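Local coordinates for protein putative dihydrodipicolinate synthase (Thermus thermophilus, PDB 2PCQ) that belongs to the dihydrodipicolinate synthase family of TIM-barrel proteins and assembles from four copies of its chain, at residues I161-Q165 with L185-A189; M1-P7 with G192-N198; P64-M70 with A89-T95. All blocks are in the same frame, centred on the assembly; numbering follows the deposited sequence.

Interaction 1 (I161-Q165 with L185-A189); sequences IAFYQ and LALGA
Leu187 O and Ile161 O are bridged by one water, which donates to both, at 2.7 Å from Leu187 O and 2.8 Å from Ile161 O. Leu187 is the first residue to leave the helix 181-186, and that helix ends in a Schellman motif: Gly188, at positive phi (91°), is its C' residue, with Gly188 N bonded to Leu185 O and Ala189 N to Ala184 O. The contact thus sets a helix C-terminus of this TIM barrel against the flank of the preceding outer helix, 158-167. No direct hydrogen bond crosses it. Ile161 places its CG2 branch against Leu187, 3.8 Å from Leu187 CB, because CG1 turns back beside its own backbone N (chi1 -57°). Leu187 reaches the other way with CD2, which touches the methyl of Ala162. Gln165, extended with CG opposite its backbone N (chi1 178°), lies across the Leu187-Gly188 peptide. Behind the two helices, Ile161 rests on Val173 of strand 172-175. A second subunit packs on the contact: its Gln220 gives a hydrogen bond to Ala186 O, while its Pro179 and Gln223 touch Ala162 and Leu187. At the Gln165 end the amide is pressed on the turn, with OE1 3.6 Å from Leu187 CD2 and NE2 3.1 Å from Gly188 N, two donors that do not bond.

Interaction 2 (M1-P7 with G192-N198); sequences MILPPIP and GILAAAN
Ile2 and Leu3 pair in parallel with Gly192 and Ile193, held by hydrogen bonds from Gly192 N to Met1 O (3.0 Å) and from Leu3 N to Gly192 O (3.1 Å), before a weak bond from Leu194 N to Leu3 O ends the pairing. This is the seam where the first strand of the TIM barrel meets the eighth and the cylinder closes. The first bond runs nearly along the C=O axis of Met1, whereas Leu3 N lies in the carbonyl plane of Gly192. Leu3 O also receives a close CA-H contact from Ile193. On the Leu3 and Ile193 face, Leu3 CB meets Ile193 CG1 at 4.1 Å. On the Ile2 face, CG2 is the branch that touches Ala197, 3.9 Å from its CB; it stands opposite the backbone N, with CG1 folded beside that N (chi1 -62°). The same Ala197 methyl also packs on Pro4 CB, two residues on from Ile2, so Ile2 and Pro4 share one small side chain. Beyond the paired residues, the prolines lie against the turn that follows the strand. Pro5 rests its CD and CG on the backbone there, CD 3.1 Å from Leu194 O and CG 4.0 Å from Ala195 CB. The side chain of Asn198 lies beside Pro4, Ile6 and Pro7, crossing Ile6 at about a right angle. Strands 36-37 and 172-175 continue the sheet through backbone bonds of Pro4 to Leu36 and Ile193 to Thr175; outside, Ile2 packs on Tyr204 and Leu208 of helix 201-212, Ile6 on Phe21 and Leu28 of helix 18-28, and Asn198 on Leu241 of helix 216-247.

Interaction 3 (P64-M70 with A89-T95); sequences PFLVGLM and AMALLAT
Leu66 lies against Ala91 and Leu93: its CB sits 3.9 Å from Ala91 O, chi1 of -59° sets CG beside the backbone N, and from CG the two methyls branch, CD2 to Ala91 CB at 3.8 Å and CD1 to Leu93 CD1 at 4.2 Å. Leu66 and Leu93 cross at a slant. The two backbones run parallel, bonded from Met90 N to Phe65 O (2.9 Å) and onward by Val67 N to Ala91 O, Leu93 N to Val67 O, Leu69 N to Leu93 O and Thr95 N to Leu69 O. Leu69 N, 2.8 Å from Leu93 O, approaches well above the carbonyl plane, 46° out of it. These are neighbouring strands of the TIM barrel, 66-69 and 91-94, joined by helix 74-87 in a beta-alpha-beta unit. On the other face of the sheet, Val67 CG2 touches the methyl of Ala89, and Leu69 CD1 meets Leu92 CD1 at 3.9 Å; Leu69 and Leu92 pack beneath helix 74-87, on Ala80 and Leu81 respectively. Ahead of the strand, Phe65 turns one ring face to Ala89, whose CA makes a CH-pi contact 3.9 Å from the ring centroid. At the far end, Met70, a selenomethionine, lays CG 3.4 Å from Thr95 OG1, and Tyr99 of the third subunit packs on Met70.

How the interactions relate
From the N terminus, residues 1-7 open the largest loop, which shuts only when 192-198 pairs with them in interaction 2. Both other contacts fall within it and neither crosses the other. Interaction 3 comes first, closing the short beta-alpha-beta excursion between 64-70 and 89-95; interaction 1 follows, linking 161-165 to 185-189 through two outer helices, and helix 181-186 then leads directly into strand 191-193 of interaction 2. Interactions 2 and 3 belong to the same barrel sheet and meet inside it, where Ile193 CD1 lies 3.9 Å from Leu66 CD1. Interaction 1 stays on the periphery, its centre about 19 Å from that of interaction 2, joining two neighbouring helices of the outer layer.

Interaction 1 (I161-Q165 with L185-A189)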
loop_
_atom_site.group_PDB
_atom_site.type_symbol
_atom_site.label_atom_id
_atom_site.label_comp_id
_atom_site.label_asym_id
_atom_site.label_seq_id
_atom_site.Cartn_x
_atom_site.Cartn_y
_atom_site.Cartn_z
ATOM N N ILE A 161 19.121 -2.287 6.385
ATOM C CA ILE A 161 20.251 -2.683 7.226
ATOM C C ILE A 161 21.507 -2.807 6.362
ATOM O O ILE A 161 22.586 -2.347 6.747
ATOM C CB ILE A 161 19.993 -4.047 7.917
ATOM C CG1 ILE A 161 18.699 -3.991 8.741
ATOM C CG2 ILE A 161 21.182 -4.419 8.793
ATOM C CD1 ILE A 161 18.744 -3.069 9.930
ATOM N N ALA A 162 21.357 -3.429 5.194
ATOM C CA ALA A 162 22.477 -3.610 4.271
ATOM C C ALA A 162 23.014 -2.254 3.826
ATOM O O ALA A 162 24.224 -2.078 3.651
ATOM C CB ALA A 162 22.031 -4.428 3.055
ATOM N N PHE A 163 22.106 -1.299 3.643
ATOM C CA PHE A 163 22.478 0.052 3.238
ATOM C C PHE A 163 23.353 0.701 4.312
ATOM O O PHE A 163 24.419 1.228 4.012
ATOM C CB PHE A 163 21.227 0.908 3.017
ATOM C CG PHE A 163 21.524 2.357 2.747
ATOM C CD1 PHE A 163 21.740 2.811 1.450
ATOM C CD2 PHE A 163 21.602 3.268 3.795
ATOM C CE1 PHE A 163 22.030 4.158 1.201
ATOM C CE2 PHE A 163 21.893 4.611 3.559
ATOM C CZ PHE A 163 22.107 5.058 2.260
ATOM N N TYR A 164 22.904 0.665 5.562
ATOM C CA TYR A 164 23.679 1.270 6.645
ATOM C C TYR A 164 25.078 0.665 6.675
ATOM O O TYR A 164 26.074 1.375 6.833
ATOM C CB TYR A 164 23.027 1.023 8.011
ATOM C CG TYR A 164 21.550 1.343 8.117
ATOM C CD1 TYR A 164 21.008 2.481 7.518
ATOM C CD2 TYR A 164 20.701 0.516 8.847
ATOM C CE1 TYR A 164 19.650 2.783 7.642
ATOM C CE2 TYR A 164 19.347 0.810 8.981
ATOM C CZ TYR A 164 18.828 1.939 8.376
ATOM O OH TYR A 164 17.483 2.212 8.504
ATOM N N GLN A 165 25.136 -0.656 6.518
ATOM C CA GLN A 165 26.389 -1.397 6.548
ATOM C C GLN A 165 27.368 -0.991 5.450
ATOM O O GLN A 165 28.560 -0.821 5.699
ATOM C CB GLN A 165 26.109 -2.901 6.441
ATOM C CG GLN A 165 27.367 -3.767 6.411
ATOM C CD GLN A 165 27.055 -5.235 6.228
ATOM O OE1 GLN A 165 26.344 -5.615 5.298
ATOM N NE2 GLN A 165 27.592 -6.074 7.108
ATOM N N LEU A 185 22.293 -9.409 11.786
ATOM C CA LEU A 185 23.653 -9.510 12.307
ATOM C C LEU A 185 24.638 -9.727 11.164
ATOM O O LEU A 185 25.710 -9.124 11.129
ATOM C CB LEU A 185 23.758 -10.665 13.311
ATOM C CG LEU A 185 22.959 -10.502 14.610
ATOM C CD1 LEU A 185 23.190 -11.717 15.504
ATOM C CD2 LEU A 185 23.388 -9.224 15.330
ATOM N N ALA A 186 24.266 -10.590 10.225
ATOM C CA ALA A 186 25.118 -10.869 9.080
ATOM C C ALA A 186 25.318 -9.577 8.303
ATOM O O ALA A 186 26.379 -9.351 7.716
ATOM C CB ALA A 186 24.473 -11.918 8.188
ATOM N N LEU A 187 24.289 -8.732 8.307
ATOM C CA LEU A 187 24.344 -7.466 7.596
ATOM C C LEU A 187 24.844 -6.285 8.438
ATOM O O LEU A 187 24.523 -5.126 8.159
ATOM C CB LEU A 187 22.973 -7.162 6.967
ATOM C CG LEU A 187 22.608 -8.108 5.808
ATOM C CD1 LEU A 187 21.168 -7.898 5.380
ATOM C CD2 LEU A 187 23.566 -7.869 4.631
ATOM N N GLY A 188 25.619 -6.587 9.479
ATOM C CA GLY A 188 26.220 -5.538 10.287
ATOM C C GLY A 188 25.583 -4.935 11.525
ATOM O O GLY A 188 26.195 -4.071 12.150
ATOM N N ALA A 189 24.380 -5.356 11.898
ATOM C CA ALA A 189 23.747 -4.787 13.086
ATOM C C ALA A 189 24.617 -5.027 14.319
ATOM O O ALA A 189 25.205 -6.099 14.477
ATOM C CB ALA A 189 22.366 -5.399 13.294
HETATM O O HOH W 1 23.952 -2.668 9.222
#

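Interaction 2 (M1-P7 with G192-N198)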
loop_
_atom_site.group_PDB
_atom_site.type_symbol
_atom_site.label_atom_id
_atom_site.label_comp_id
_atom_site.label_asym_id
_atom_site.label_seq_id
_atom_site.Cartn_x
_atom_site.Cartn_y
_atom_site.Cartn_z
HETATM N N MSE A 1 24.780 -5.421 21.463
HETATM C CA MSE A 1 24.111 -5.685 22.767
HETATM C C MSE A 1 22.687 -6.171 22.577
HETATM O O MSE A 1 22.150 -6.163 21.463
HETATM C CB MSE A 1 24.093 -4.418 23.619
HETATM C CG MSE A 1 25.456 -3.816 23.843
HETATM SE SE MSE A 1 25.330 -2.368 25.102
HETATM C CE MSE A 1 24.772 -0.982 23.852
ATOM N N ILE A 2 22.080 -6.589 23.680
ATOM C CA ILE A 2 20.704 -7.064 23.688
ATOM C C ILE A 2 19.954 -6.230 24.715
ATOM O O ILE A 2 20.302 -6.235 25.898
ATOM C CB ILE A 2 20.611 -8.554 24.117
ATOM C CG1 ILE A 2 21.368 -9.452 23.125
ATOM C CG2 ILE A 2 19.145 -8.973 24.231
ATOM C CD1 ILE A 2 20.805 -9.392 21.701
ATOM N N LEU A 3 18.947 -5.498 24.252
ATOM C CA LEU A 3 18.143 -4.670 25.141
ATOM C C LEU A 3 16.669 -4.937 24.907
ATOM O O LEU A 3 16.225 -5.075 23.774
ATOM C CB LEU A 3 18.399 -3.176 24.912
ATOM C CG LEU A 3 19.784 -2.613 25.216
ATOM C CD1 LEU A 3 20.732 -2.892 24.056
ATOM C CD2 LEU A 3 19.663 -1.119 25.451
ATOM N N PRO A 4 15.885 -5.032 25.987
ATOM C CA PRO A 4 14.467 -5.280 25.763
ATOM C C PRO A 4 13.641 -4.005 25.907
ATOM O O PRO A 4 13.966 -3.132 26.712
ATOM C CB PRO A 4 14.129 -6.280 26.854
ATOM C CG PRO A 4 14.913 -5.719 28.018
ATOM C CD PRO A 4 16.260 -5.363 27.377
ATOM N N PRO A 5 12.585 -3.864 25.093
ATOM C CA PRO A 5 11.734 -2.678 25.195
ATOM C C PRO A 5 10.708 -3.077 26.260
ATOM O O PRO A 5 9.706 -3.726 25.955
ATOM C CB PRO A 5 11.122 -2.573 23.798
ATOM C CG PRO A 5 11.002 -4.007 23.381
ATOM C CD PRO A 5 12.330 -4.594 23.838
ATOM N N ILE A 6 10.967 -2.719 27.513
ATOM C CA ILE A 6 10.050 -3.107 28.575
ATOM C C ILE A 6 8.683 -2.442 28.484
ATOM O O ILE A 6 8.565 -1.256 28.178
ATOM C CB ILE A 6 10.639 -2.841 29.985
ATOM C CG1 ILE A 6 10.809 -1.341 30.225
ATOM C CG2 ILE A 6 11.977 -3.559 30.131
ATOM C CD1 ILE A 6 11.149 -1.006 31.666
ATOM N N PRO A 7 7.620 -3.217 28.734
ATOM C CA PRO A 7 6.276 -2.646 28.673
ATOM C C PRO A 7 6.034 -1.748 29.875
ATOM O O PRO A 7 6.768 -1.815 30.863
ATOM C CB PRO A 7 5.377 -3.881 28.672
ATOM C CG PRO A 7 6.155 -4.860 29.486
ATOM C CD PRO A 7 7.568 -4.670 28.975
ATOM N N GLY A 192 20.439 -6.172 18.992
ATOM C CA GLY A 192 19.000 -6.088 18.869
ATOM C C GLY A 192 18.286 -5.578 20.103
ATOM O O GLY A 192 18.661 -5.882 21.239
ATOM N N ILE A 193 17.267 -4.762 19.863
ATOM C CA ILE A 193 16.426 -4.219 20.921
ATOM C C ILE A 193 15.120 -4.907 20.555
ATOM O O ILE A 193 14.348 -4.427 19.723
ATOM C CB ILE A 193 16.325 -2.686 20.823
ATOM C CG1 ILE A 193 17.720 -2.079 21.027
ATOM C CG2 ILE A 193 15.350 -2.154 21.872
ATOM C CD1 ILE A 193 17.768 -0.559 20.978
ATOM N N LEU A 194 14.907 -6.065 21.174
ATOM C CA LEU A 194 13.773 -6.919 20.859
ATOM C C LEU A 194 12.773 -7.177 21.968
ATOM O O LEU A 194 13.148 -7.488 23.096
ATOM C CB LEU A 194 14.316 -8.265 20.381
ATOM C CG LEU A 194 15.481 -8.213 19.390
ATOM C CD1 LEU A 194 16.164 -9.575 19.300
ATOM C CD2 LEU A 194 14.954 -7.789 18.028
ATOM N N ALA A 195 11.494 -7.079 21.623
ATOM C CA ALA A 195 10.422 -7.342 22.570
ATOM C C ALA A 195 10.575 -8.772 23.088
ATOM O O ALA A 195 10.285 -9.055 24.246
ATOM C CB ALA A 195 9.064 -7.174 21.885
ATOM N N ALA A 196 11.040 -9.667 22.222
ATOM C CA ALA A 196 11.224 -11.066 22.592
ATOM C C ALA A 196 12.313 -11.231 23.650
ATOM O O ALA A 196 12.374 -12.256 24.328
ATOM C CB ALA A 196 11.558 -11.898 21.356
ATOM N N ALA A 197 13.170 -10.222 23.790
ATOM C CA ALA A 197 14.237 -10.268 24.782
ATOM C C ALA A 197 13.671 -10.060 26.186
ATOM O O ALA A 197 14.391 -10.197 27.176
ATOM C CB ALA A 197 15.301 -9.220 24.478
ATOM N N ASN A 198 12.389 -9.709 26.270
ATOM C CA ASN A 198 11.731 -9.543 27.566
ATOM C C ASN A 198 11.456 -10.950 28.104
ATOM O O ASN A 198 11.311 -11.151 29.310
ATOM C CB ASN A 198 10.369 -8.848 27.434
ATOM C CG ASN A 198 10.475 -7.353 27.211
ATOM O OD1 ASN A 198 10.252 -6.861 26.105
ATOM N ND2 ASN A 198 10.804 -6.623 28.264
#

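Interaction 3 (P64-M70 with A89-T95)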
loop_
_atom_site.group_PDB
_atom_site.type_symbol
_atom_site.label_atom_id
_atom_site.label_comp_id
_atom_site.label_asym_id
_atom_site.label_seq_id
_atom_site.Cartn_x
_atom_site.Cartn_y
_atom_site.Cartn_z
ATOM N N PRO A 64 23.202 1.462 31.771
ATOM C CA PRO A 64 22.878 2.531 30.818
ATOM C C PRO A 64 21.582 2.179 30.092
ATOM O O PRO A 64 21.440 1.077 29.568
ATOM C CB PRO A 64 24.082 2.534 29.879
ATOM C CG PRO A 64 25.211 2.128 30.790
ATOM C CD PRO A 64 24.592 0.999 31.595
ATOM N N PHE A 65 20.638 3.113 30.060
ATOM C CA PHE A 65 19.362 2.853 29.414
ATOM C C PHE A 65 18.992 3.886 28.364
ATOM O O PHE A 65 19.565 4.978 28.308
ATOM C CB PHE A 65 18.254 2.771 30.468
ATOM C CG PHE A 65 18.000 4.065 31.195
ATOM C CD1 PHE A 65 16.892 4.851 30.883
ATOM C CD2 PHE A 65 18.853 4.486 32.211
ATOM C CE1 PHE A 65 16.634 6.035 31.576
ATOM C CE2 PHE A 65 18.607 5.668 32.911
ATOM C CZ PHE A 65 17.494 6.445 32.595
ATOM N N LEU A 66 18.025 3.518 27.531
ATOM C CA LEU A 66 17.537 4.386 26.474
ATOM C C LEU A 66 16.093 4.739 26.774
ATOM O O LEU A 66 15.378 3.977 27.427
ATOM C CB LEU A 66 17.604 3.668 25.123
ATOM C CG LEU A 66 18.959 3.169 24.620
ATOM C CD1 LEU A 66 18.747 2.327 23.366
ATOM C CD2 LEU A 66 19.873 4.353 24.329
ATOM N N VAL A 67 15.666 5.903 26.304
ATOM C CA VAL A 67 14.288 6.325 26.497
ATOM C C VAL A 67 13.701 6.691 25.142
ATOM O O VAL A 67 14.272 7.498 24.405
ATOM C CB VAL A 67 14.186 7.544 27.434
ATOM C CG1 VAL A 67 12.724 7.960 27.583
ATOM C CG2 VAL A 67 14.775 7.201 28.793
ATOM N N GLY A 68 12.568 6.085 24.810
ATOM C CA GLY A 68 11.932 6.381 23.542
ATOM C C GLY A 68 11.226 7.722 23.615
ATOM O O GLY A 68 10.607 8.041 24.630
ATOM N N LEU A 69 11.330 8.517 22.553
ATOM C CA LEU A 69 10.675 9.816 22.513
ATOM C C LEU A 69 9.824 9.868 21.253
ATOM O O LEU A 69 10.339 9.932 20.132
ATOM C CB LEU A 69 11.705 10.952 22.518
ATOM C CG LEU A 69 11.138 12.357 22.751
ATOM C CD1 LEU A 69 12.236 13.266 23.267
ATOM C CD2 LEU A 69 10.537 12.901 21.473
HETATM N N MSE A 70 8.512 9.811 21.448
HETATM C CA MSE A 70 7.590 9.845 20.331
HETATM C C MSE A 70 6.606 11.000 20.478
HETATM O O MSE A 70 5.588 10.885 21.163
HETATM C CB MSE A 70 6.842 8.527 20.250
HETATM C CG MSE A 70 7.779 7.350 20.287
HETATM SE SE MSE A 70 6.860 5.701 20.042
HETATM C CE MSE A 70 8.297 4.519 20.584
ATOM N N ALA A 89 19.323 9.151 31.238
ATOM C CA ALA A 89 19.286 8.313 30.042
ATOM C C ALA A 89 20.536 8.505 29.199
ATOM O O ALA A 89 21.004 9.626 29.019
ATOM C CB ALA A 89 18.040 8.633 29.211
HETATM N N MSE A 90 21.058 7.398 28.680
HETATM C CA MSE A 90 22.248 7.397 27.836
HETATM C C MSE A 90 21.957 8.079 26.497
HETATM O O MSE A 90 22.813 8.761 25.932
HETATM C CB MSE A 90 22.703 5.949 27.630
HETATM C CG MSE A 90 23.359 5.666 26.306
HETATM SE SE MSE A 90 23.876 3.817 26.247
HETATM C CE MSE A 90 22.069 3.042 26.206
ATOM N N ALA A 91 20.737 7.903 26.002
ATOM C CA ALA A 91 20.340 8.513 24.739
ATOM C C ALA A 91 18.847 8.339 24.507
ATOM O O ALA A 91 18.180 7.571 25.205
ATOM C CB ALA A 91 21.123 7.899 23.581
ATOM N N LEU A 92 18.330 9.064 23.524
ATOM C CA LEU A 92 16.921 8.988 23.166
ATOM C C LEU A 92 16.785 8.095 21.940
ATOM O O LEU A 92 17.757 7.853 21.225
ATOM C CB LEU A 92 16.385 10.376 22.808
ATOM C CG LEU A 92 16.443 11.494 23.846
ATOM C CD1 LEU A 92 16.154 12.818 23.163
ATOM C CD2 LEU A 92 15.438 11.227 24.958
ATOM N N LEU A 93 15.576 7.597 21.724
ATOM C CA LEU A 93 15.258 6.788 20.557
ATOM C C LEU A 93 14.027 7.529 20.057
ATOM O O LEU A 93 12.916 7.295 20.527
ATOM C CB LEU A 93 14.915 5.349 20.959
ATOM C CG LEU A 93 15.837 4.290 20.339
ATOM C CD1 LEU A 93 15.461 2.901 20.836
ATOM C CD2 LEU A 93 15.732 4.355 18.830
ATOM N N ALA A 94 14.238 8.451 19.124
ATOM C CA ALA A 94 13.151 9.280 18.618
ATOM C C ALA A 94 12.589 8.915 17.250
ATOM O O ALA A 94 13.328 8.685 16.299
ATOM C CB ALA A 94 13.594 10.743 18.610
ATOM N N THR A 95 11.262 8.892 17.173
ATOM C CA THR A 95 10.540 8.592 15.943
ATOM C C THR A 95 10.207 9.914 15.249
ATOM O O THR A 95 10.206 10.971 15.879
ATOM C CB THR A 95 9.207 7.882 16.247
ATOM O OG1 THR A 95 8.467 8.667 17.189
ATOM C CG2 THR A 95 9.444 6.493 16.827
HETATM O O HOH W 2 9.499 11.866 18.390
#